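Long-range contact in amine oxidase (Emericella nidulans, PDB 3PGB), which probably oxidises primary amines to aldehydes, using a copper ion and a topaquinone cofactor made from one of its own tyrosines: residues L219-D231 with P394-Y406. Sequence-based numbering, arbitrary orientation.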
loop_
_atom_site.group_PDB
_atom_site.type_symbol
_atom_site.label_atom_id
_atom_site.label_comp_id
_atom_site.label_asym_id
_atom_site.label_seq_id
_atom_site.Cartn_x
_atom_site.Cartn_y
_atom_site.Cartn_z
ATOM N N LEU A 219 16.331 18.025 -34.791
ATOM C CA LEU A 219 15.192 17.115 -34.681
ATOM C C LEU A 219 15.658 15.675 -34.684
ATOM O O LEU A 219 16.741 15.368 -35.173
ATOM C CB LEU A 219 14.223 17.304 -35.854
ATOM C CG LEU A 219 13.600 18.683 -36.056
ATOM C CD1 LEU A 219 12.682 18.656 -37.269
ATOM C CD2 LEU A 219 12.849 19.129 -34.816
ATOM N N ASP A 220 14.810 14.798 -34.160
ATOM C CA ASP A 220 15.076 13.366 -34.122
ATOM C C ASP A 220 13.871 12.607 -34.672
ATOM O O ASP A 220 12.747 13.085 -34.569
ATOM C CB ASP A 220 15.353 12.939 -32.680
ATOM C CG ASP A 220 16.105 11.631 -32.591
ATOM O OD1 ASP A 220 15.813 10.851 -31.656
ATOM O OD2 ASP A 220 16.991 11.385 -33.443
ATOM N N ILE A 221 14.112 11.431 -35.248
ATOM C CA ILE A 221 13.048 10.591 -35.803
ATOM C C ILE A 221 13.093 9.176 -35.221
ATOM O O ILE A 221 14.115 8.486 -35.309
ATOM C CB ILE A 221 13.170 10.461 -37.332
ATOM C CG1 ILE A 221 13.131 11.837 -38.003
ATOM C CG2 ILE A 221 12.053 9.569 -37.880
ATOM C CD1 ILE A 221 13.420 11.788 -39.486
ATOM N N TRP A 222 11.980 8.751 -34.630
ATOM C CA TRP A 222 11.812 7.372 -34.179
ATOM C C TRP A 222 10.343 7.095 -33.889
ATOM O O TRP A 222 9.531 8.023 -33.859
ATOM C CB TRP A 222 12.680 7.061 -32.955
ATOM C CG TRP A 222 12.476 7.954 -31.772
ATOM C CD1 TRP A 222 12.950 9.218 -31.613
ATOM C CD2 TRP A 222 11.793 7.626 -30.555
ATOM N NE1 TRP A 222 12.593 9.708 -30.384
ATOM C CE2 TRP A 222 11.879 8.753 -29.713
ATOM C CE3 TRP A 222 11.114 6.493 -30.098
ATOM C CZ2 TRP A 222 11.304 8.786 -28.444
ATOM C CZ3 TRP A 222 10.539 6.524 -28.832
ATOM C CH2 TRP A 222 10.637 7.665 -28.021
ATOM N N GLY A 223 10.004 5.825 -33.680
ATOM C CA GLY A 223 8.606 5.426 -33.593
ATOM C C GLY A 223 8.277 4.235 -32.714
ATOM O O GLY A 223 8.421 4.291 -31.492
ATOM N N ILE A 224 7.841 3.150 -33.347
ATOM C CA ILE A 224 7.091 2.108 -32.653
ATOM C C ILE A 224 7.907 0.888 -32.241
ATOM O O ILE A 224 8.916 0.554 -32.863
ATOM C CB ILE A 224 5.863 1.649 -33.487
ATOM C CG1 ILE A 224 6.293 0.913 -34.763
ATOM C CG2 ILE A 224 5.003 2.844 -33.819
ATOM C CD1 ILE A 224 5.141 0.389 -35.600
ATOM N N ASP A 225 7.432 0.243 -31.176
ATOM C CA ASP A 225 7.946 -1.027 -30.696
ATOM C C ASP A 225 6.743 -1.771 -30.108
ATOM O O ASP A 225 6.095 -1.270 -29.189
ATOM C CB ASP A 225 9.017 -0.791 -29.622
ATOM C CG ASP A 225 9.689 -2.087 -29.138
ATOM O OD1 ASP A 225 9.270 -3.193 -29.539
ATOM O OD2 ASP A 225 10.647 -1.987 -28.338
ATOM N N PRO A 226 6.410 -2.956 -30.651
ATOM C CA PRO A 226 7.035 -3.634 -31.783
ATOM C C PRO A 226 6.685 -2.980 -33.113
ATOM O O PRO A 226 5.809 -2.114 -33.170
ATOM C CB PRO A 226 6.442 -5.039 -31.708
ATOM C CG PRO A 226 5.139 -4.855 -31.084
ATOM C CD PRO A 226 5.277 -3.733 -30.116
ATOM N N LEU A 227 7.383 -3.384 -34.167
ATOM C CA LEU A 227 7.024 -2.980 -35.517
ATOM C C LEU A 227 5.779 -3.756 -35.946
ATOM O O LEU A 227 5.521 -4.856 -35.446
ATOM C CB LEU A 227 8.176 -3.249 -36.490
ATOM C CG LEU A 227 9.512 -2.558 -36.211
ATOM C CD1 LEU A 227 10.548 -2.976 -37.247
ATOM C CD2 LEU A 227 9.341 -1.057 -36.195
ATOM N N TRP A 228 5.000 -3.169 -36.852
ATOM C CA TRP A 228 3.777 -3.812 -37.340
ATOM C C TRP A 228 4.139 -5.024 -38.176
ATOM O O TRP A 228 5.008 -4.944 -39.046
ATOM C CB TRP A 228 2.938 -2.840 -38.170
ATOM C CG TRP A 228 2.082 -1.906 -37.355
ATOM C CD1 TRP A 228 2.183 -1.644 -36.023
ATOM C CD2 TRP A 228 1.025 -1.076 -37.846
ATOM N NE1 TRP A 228 1.244 -0.722 -35.650
ATOM C CE2 TRP A 228 0.520 -0.352 -36.750
ATOM C CE3 TRP A 228 0.455 -0.875 -39.108
ATOM C CZ2 TRP A 228 -0.533 0.549 -36.869
ATOM C CZ3 TRP A 228 -0.588 0.021 -39.226
ATOM C CH2 TRP A 228 -1.073 0.721 -38.111
ATOM N N GLN A 229 3.462 -6.138 -37.906
ATOM C CA GLN A 229 3.797 -7.432 -38.498
ATOM C C GLN A 229 2.543 -8.120 -39.041
ATOM O O GLN A 229 2.216 -9.243 -38.669
ATOM C CB GLN A 229 4.507 -8.313 -37.457
ATOM C CG GLN A 229 5.862 -7.773 -37.013
ATOM C CD GLN A 229 6.313 -8.323 -35.669
ATOM O OE1 GLN A 229 6.307 -9.532 -35.447
ATOM N NE2 GLN A 229 6.716 -7.431 -34.768
ATOM N N ASP A 230 1.847 -7.423 -39.930
ATOM C CA ASP A 230 0.683 -7.979 -40.618
ATOM C C ASP A 230 1.112 -8.693 -41.899
ATOM O O ASP A 230 1.679 -8.072 -42.793
ATOM C CB ASP A 230 -0.316 -6.866 -40.956
ATOM C CG ASP A 230 -0.952 -6.253 -39.717
ATOM O OD1 ASP A 230 -1.596 -7.003 -38.944
ATOM O OD2 ASP A 230 -0.816 -5.020 -39.518
ATOM N N ASP A 231 0.874 -10.002 -41.956
ATOM C CA ASP A 231 0.890 -10.768 -43.212
ATOM C C ASP A 231 2.218 -10.747 -43.982
ATOM O O ASP A 231 2.248 -10.434 -45.177
ATOM C CB ASP A 231 -0.243 -10.276 -44.126
ATOM N N PRO A 394 -0.707 7.223 -34.540
ATOM C CA PRO A 394 -0.287 5.848 -34.804
ATOM C C PRO A 394 0.959 5.386 -34.055
ATOM O O PRO A 394 1.121 4.189 -33.822
ATOM C CB PRO A 394 0.011 5.864 -36.303
ATOM C CG PRO A 394 0.445 7.258 -36.579
ATOM C CD PRO A 394 -0.337 8.132 -35.643
ATOM N N VAL A 395 1.848 6.309 -33.709
ATOM C CA VAL A 395 3.061 5.939 -32.994
ATOM C C VAL A 395 2.717 5.519 -31.563
ATOM O O VAL A 395 3.012 4.390 -31.148
ATOM C CB VAL A 395 4.101 7.079 -33.011
ATOM C CG1 VAL A 395 5.143 6.891 -31.896
ATOM C CG2 VAL A 395 4.772 7.156 -34.389
ATOM N N GLN A 396 2.076 6.417 -30.825
ATOM C CA GLN A 396 1.678 6.131 -29.448
ATOM C C GLN A 396 0.638 5.034 -29.358
ATOM O O GLN A 396 0.640 4.268 -28.393
ATOM C CB GLN A 396 1.157 7.388 -28.743
ATOM C CG GLN A 396 2.252 8.315 -28.278
ATOM C CD GLN A 396 3.133 7.669 -27.243
ATOM O OE1 GLN A 396 2.748 7.541 -26.081
ATOM N NE2 GLN A 396 4.322 7.243 -27.662
ATOM N N SER A 397 -0.243 4.951 -30.353
ATOM C CA SER A 397 -1.226 3.862 -30.413
ATOM C C SER A 397 -0.553 2.491 -30.508
ATOM O O SER A 397 -1.055 1.510 -29.976
ATOM C CB SER A 397 -2.181 4.054 -31.596
ATOM O OG SER A 397 -3.100 2.981 -31.700
ATOM N N SER A 398 0.593 2.440 -31.172
ATOM C CA SER A 398 1.251 1.178 -31.490
ATOM C C SER A 398 2.298 0.739 -30.479
ATOM O O SER A 398 2.750 -0.399 -30.543
ATOM C CB SER A 398 1.914 1.280 -32.863
ATOM O OG SER A 398 0.966 1.598 -33.871
ATOM N N VAL A 399 2.714 1.618 -29.567
ATOM C CA VAL A 399 3.768 1.251 -28.616
ATOM C C VAL A 399 3.270 0.226 -27.594
ATOM O O VAL A 399 2.263 0.435 -26.916
ATOM C CB VAL A 399 4.369 2.467 -27.874
ATOM C CG1 VAL A 399 5.286 2.001 -26.758
ATOM C CG2 VAL A 399 5.145 3.348 -28.829
ATOM N N ALA A 400 3.978 -0.894 -27.521
ATOM C CA ALA A 400 3.763 -1.899 -26.491
ATOM C C ALA A 400 5.126 -2.479 -26.121
ATOM O O ALA A 400 5.493 -3.561 -26.564
ATOM C CB ALA A 400 2.816 -2.978 -26.981
ATOM N N TYR A 401 5.878 -1.723 -25.321
ATOM C CA TYR A 401 7.230 -2.114 -24.929
ATOM C C TYR A 401 7.227 -3.400 -24.112
ATOM O O TYR A 401 6.411 -3.579 -23.211
ATOM C CB TYR A 401 7.922 -1.013 -24.106
ATOM C CG TYR A 401 8.278 0.234 -24.884
ATOM C CD1 TYR A 401 9.094 0.166 -26.001
ATOM C CD2 TYR A 401 7.818 1.479 -24.488
ATOM C CE1 TYR A 401 9.423 1.293 -26.712
ATOM C CE2 TYR A 401 8.143 2.616 -25.195
ATOM C CZ TYR A 401 8.950 2.514 -26.310
ATOM O OH TYR A 401 9.294 3.632 -27.038
ATOM N N LEU A 402 8.146 -4.291 -24.461
ATOM C CA LEU A 402 8.459 -5.462 -23.674
ATOM C C LEU A 402 9.933 -5.314 -23.323
ATOM O O LEU A 402 10.805 -5.550 -24.159
ATOM C CB LEU A 402 8.177 -6.733 -24.474
ATOM C CG LEU A 402 6.687 -6.977 -24.774
ATOM C CD1 LEU A 402 6.499 -7.994 -25.890
ATOM C CD2 LEU A 402 5.930 -7.407 -23.512
ATOM N N ASP A 403 10.197 -4.904 -22.083
ATOM C CA ASP A 403 11.502 -4.346 -21.706
ATOM C C ASP A 403 12.689 -5.310 -21.688
ATOM O O ASP A 403 13.831 -4.865 -21.758
ATOM C CB ASP A 403 11.403 -3.640 -20.347
ATOM C CG ASP A 403 10.814 -2.247 -20.454
ATOM O OD1 ASP A 403 11.062 -1.561 -21.473
ATOM O OD2 ASP A 403 10.114 -1.833 -19.505
ATOM N N SER A 404 12.444 -6.613 -21.596
ATOM C CA SER A 404 13.553 -7.564 -21.567
ATOM C C SER A 404 14.276 -7.629 -22.917
ATOM O O SER A 404 15.390 -8.136 -22.993
ATOM C CB SER A 404 13.093 -8.951 -21.124
ATOM O OG SER A 404 12.354 -9.592 -22.131
ATOM N N TYR A 405 13.645 -7.115 -23.970
ATOM C CA TYR A 405 14.315 -6.911 -25.257
ATOM C C TYR A 405 15.526 -5.996 -25.068
ATOM O O TYR A 405 16.616 -6.284 -25.564
ATOM C CB TYR A 405 13.344 -6.294 -26.272
ATOM C CG TYR A 405 13.983 -5.904 -27.590
ATOM C CD1 TYR A 405 14.201 -6.852 -28.586
ATOM C CD2 TYR A 405 14.367 -4.589 -27.841
ATOM C CE1 TYR A 405 14.790 -6.502 -29.802
ATOM C CE2 TYR A 405 14.960 -4.230 -29.058
ATOM C CZ TYR A 405 15.170 -5.195 -30.028
ATOM O OH TYR A 405 15.751 -4.854 -31.227
ATOM N N TYR A 406 15.330 -4.897 -24.347
ATOM C CA TYR A 406 16.415 -3.970 -24.046
ATOM C C TYR A 406 17.251 -4.531 -22.907
ATOM O O TYR A 406 18.479 -4.374 -22.891
ATOM C CB TYR A 406 15.857 -2.591 -23.699
ATOM C CG TYR A 406 15.041 -1.995 -24.824
ATOM C CD1 TYR A 406 13.653 -2.078 -24.823
ATOM C CD2 TYR A 406 15.664 -1.378 -25.913
ATOM C CE1 TYR A 406 12.904 -1.549 -25.865
ATOM C CE2 TYR A 406 14.921 -0.838 -26.959
ATOM C CZ TYR A 406 13.542 -0.929 -26.932
ATOM O OH TYR A 406 12.793 -0.402 -27.969
HETATM O O HOH W 1 7.651 -4.759 -27.819
#
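D225 and V399 bring the two segments closest, 5.2 Å between their CA atoms, and a single backbone hydrogen bond links the segments, from A400 N to D225 O at 2.7 Å, almost straight at 171°. D225 O is the carbonyl oxygen of the cis peptide bond to P226, whose CD rests 4.1 Å from A400 CB. The carboxylate of D225 also turns to segment 394-406, its CG anti to the backbone N (chi1 -176°), and each oxygen has its own partner. D225 OD2 accepts from Y406 OH at 2.7 Å, on the anti side and somewhat out of the carboxylate plane; a water donates to both D225 OD1 and A400 O, bridging them. OD2 also meets the rim of the Y401 ring at CD1, carboxylate and ring standing nearly perpendicular (86°). Y401 OH sits in the plane of the W222 indole, 3.6 Å from W222 CZ3, but its polar partner is Q509, while W222 NE1 turns to E251. Nearer the start of segment 394-406, S398 OG links two partners. S398 OG donates to P394 O, one turn earlier, and accepts from W228 NE1 at 2.9 Å, a bent bond tilted out of the indole plane. I224 CG2 fills in beside this serine, 3.6 Å from S398 CB, and W565 and R571 of the second subunit also reach W228, the arginine by a cation-pi contact. The loop leaving edge strand 219-223 of an N-terminal antiparallel sheet is thus fastened to the catalytic domain of a copper amine oxidase. The segment it meets leads to D403, predicted to be the catalytic base, and the side chain of Y401 lies about 10 Å from the copper ion, placing this domain junction beside the active site.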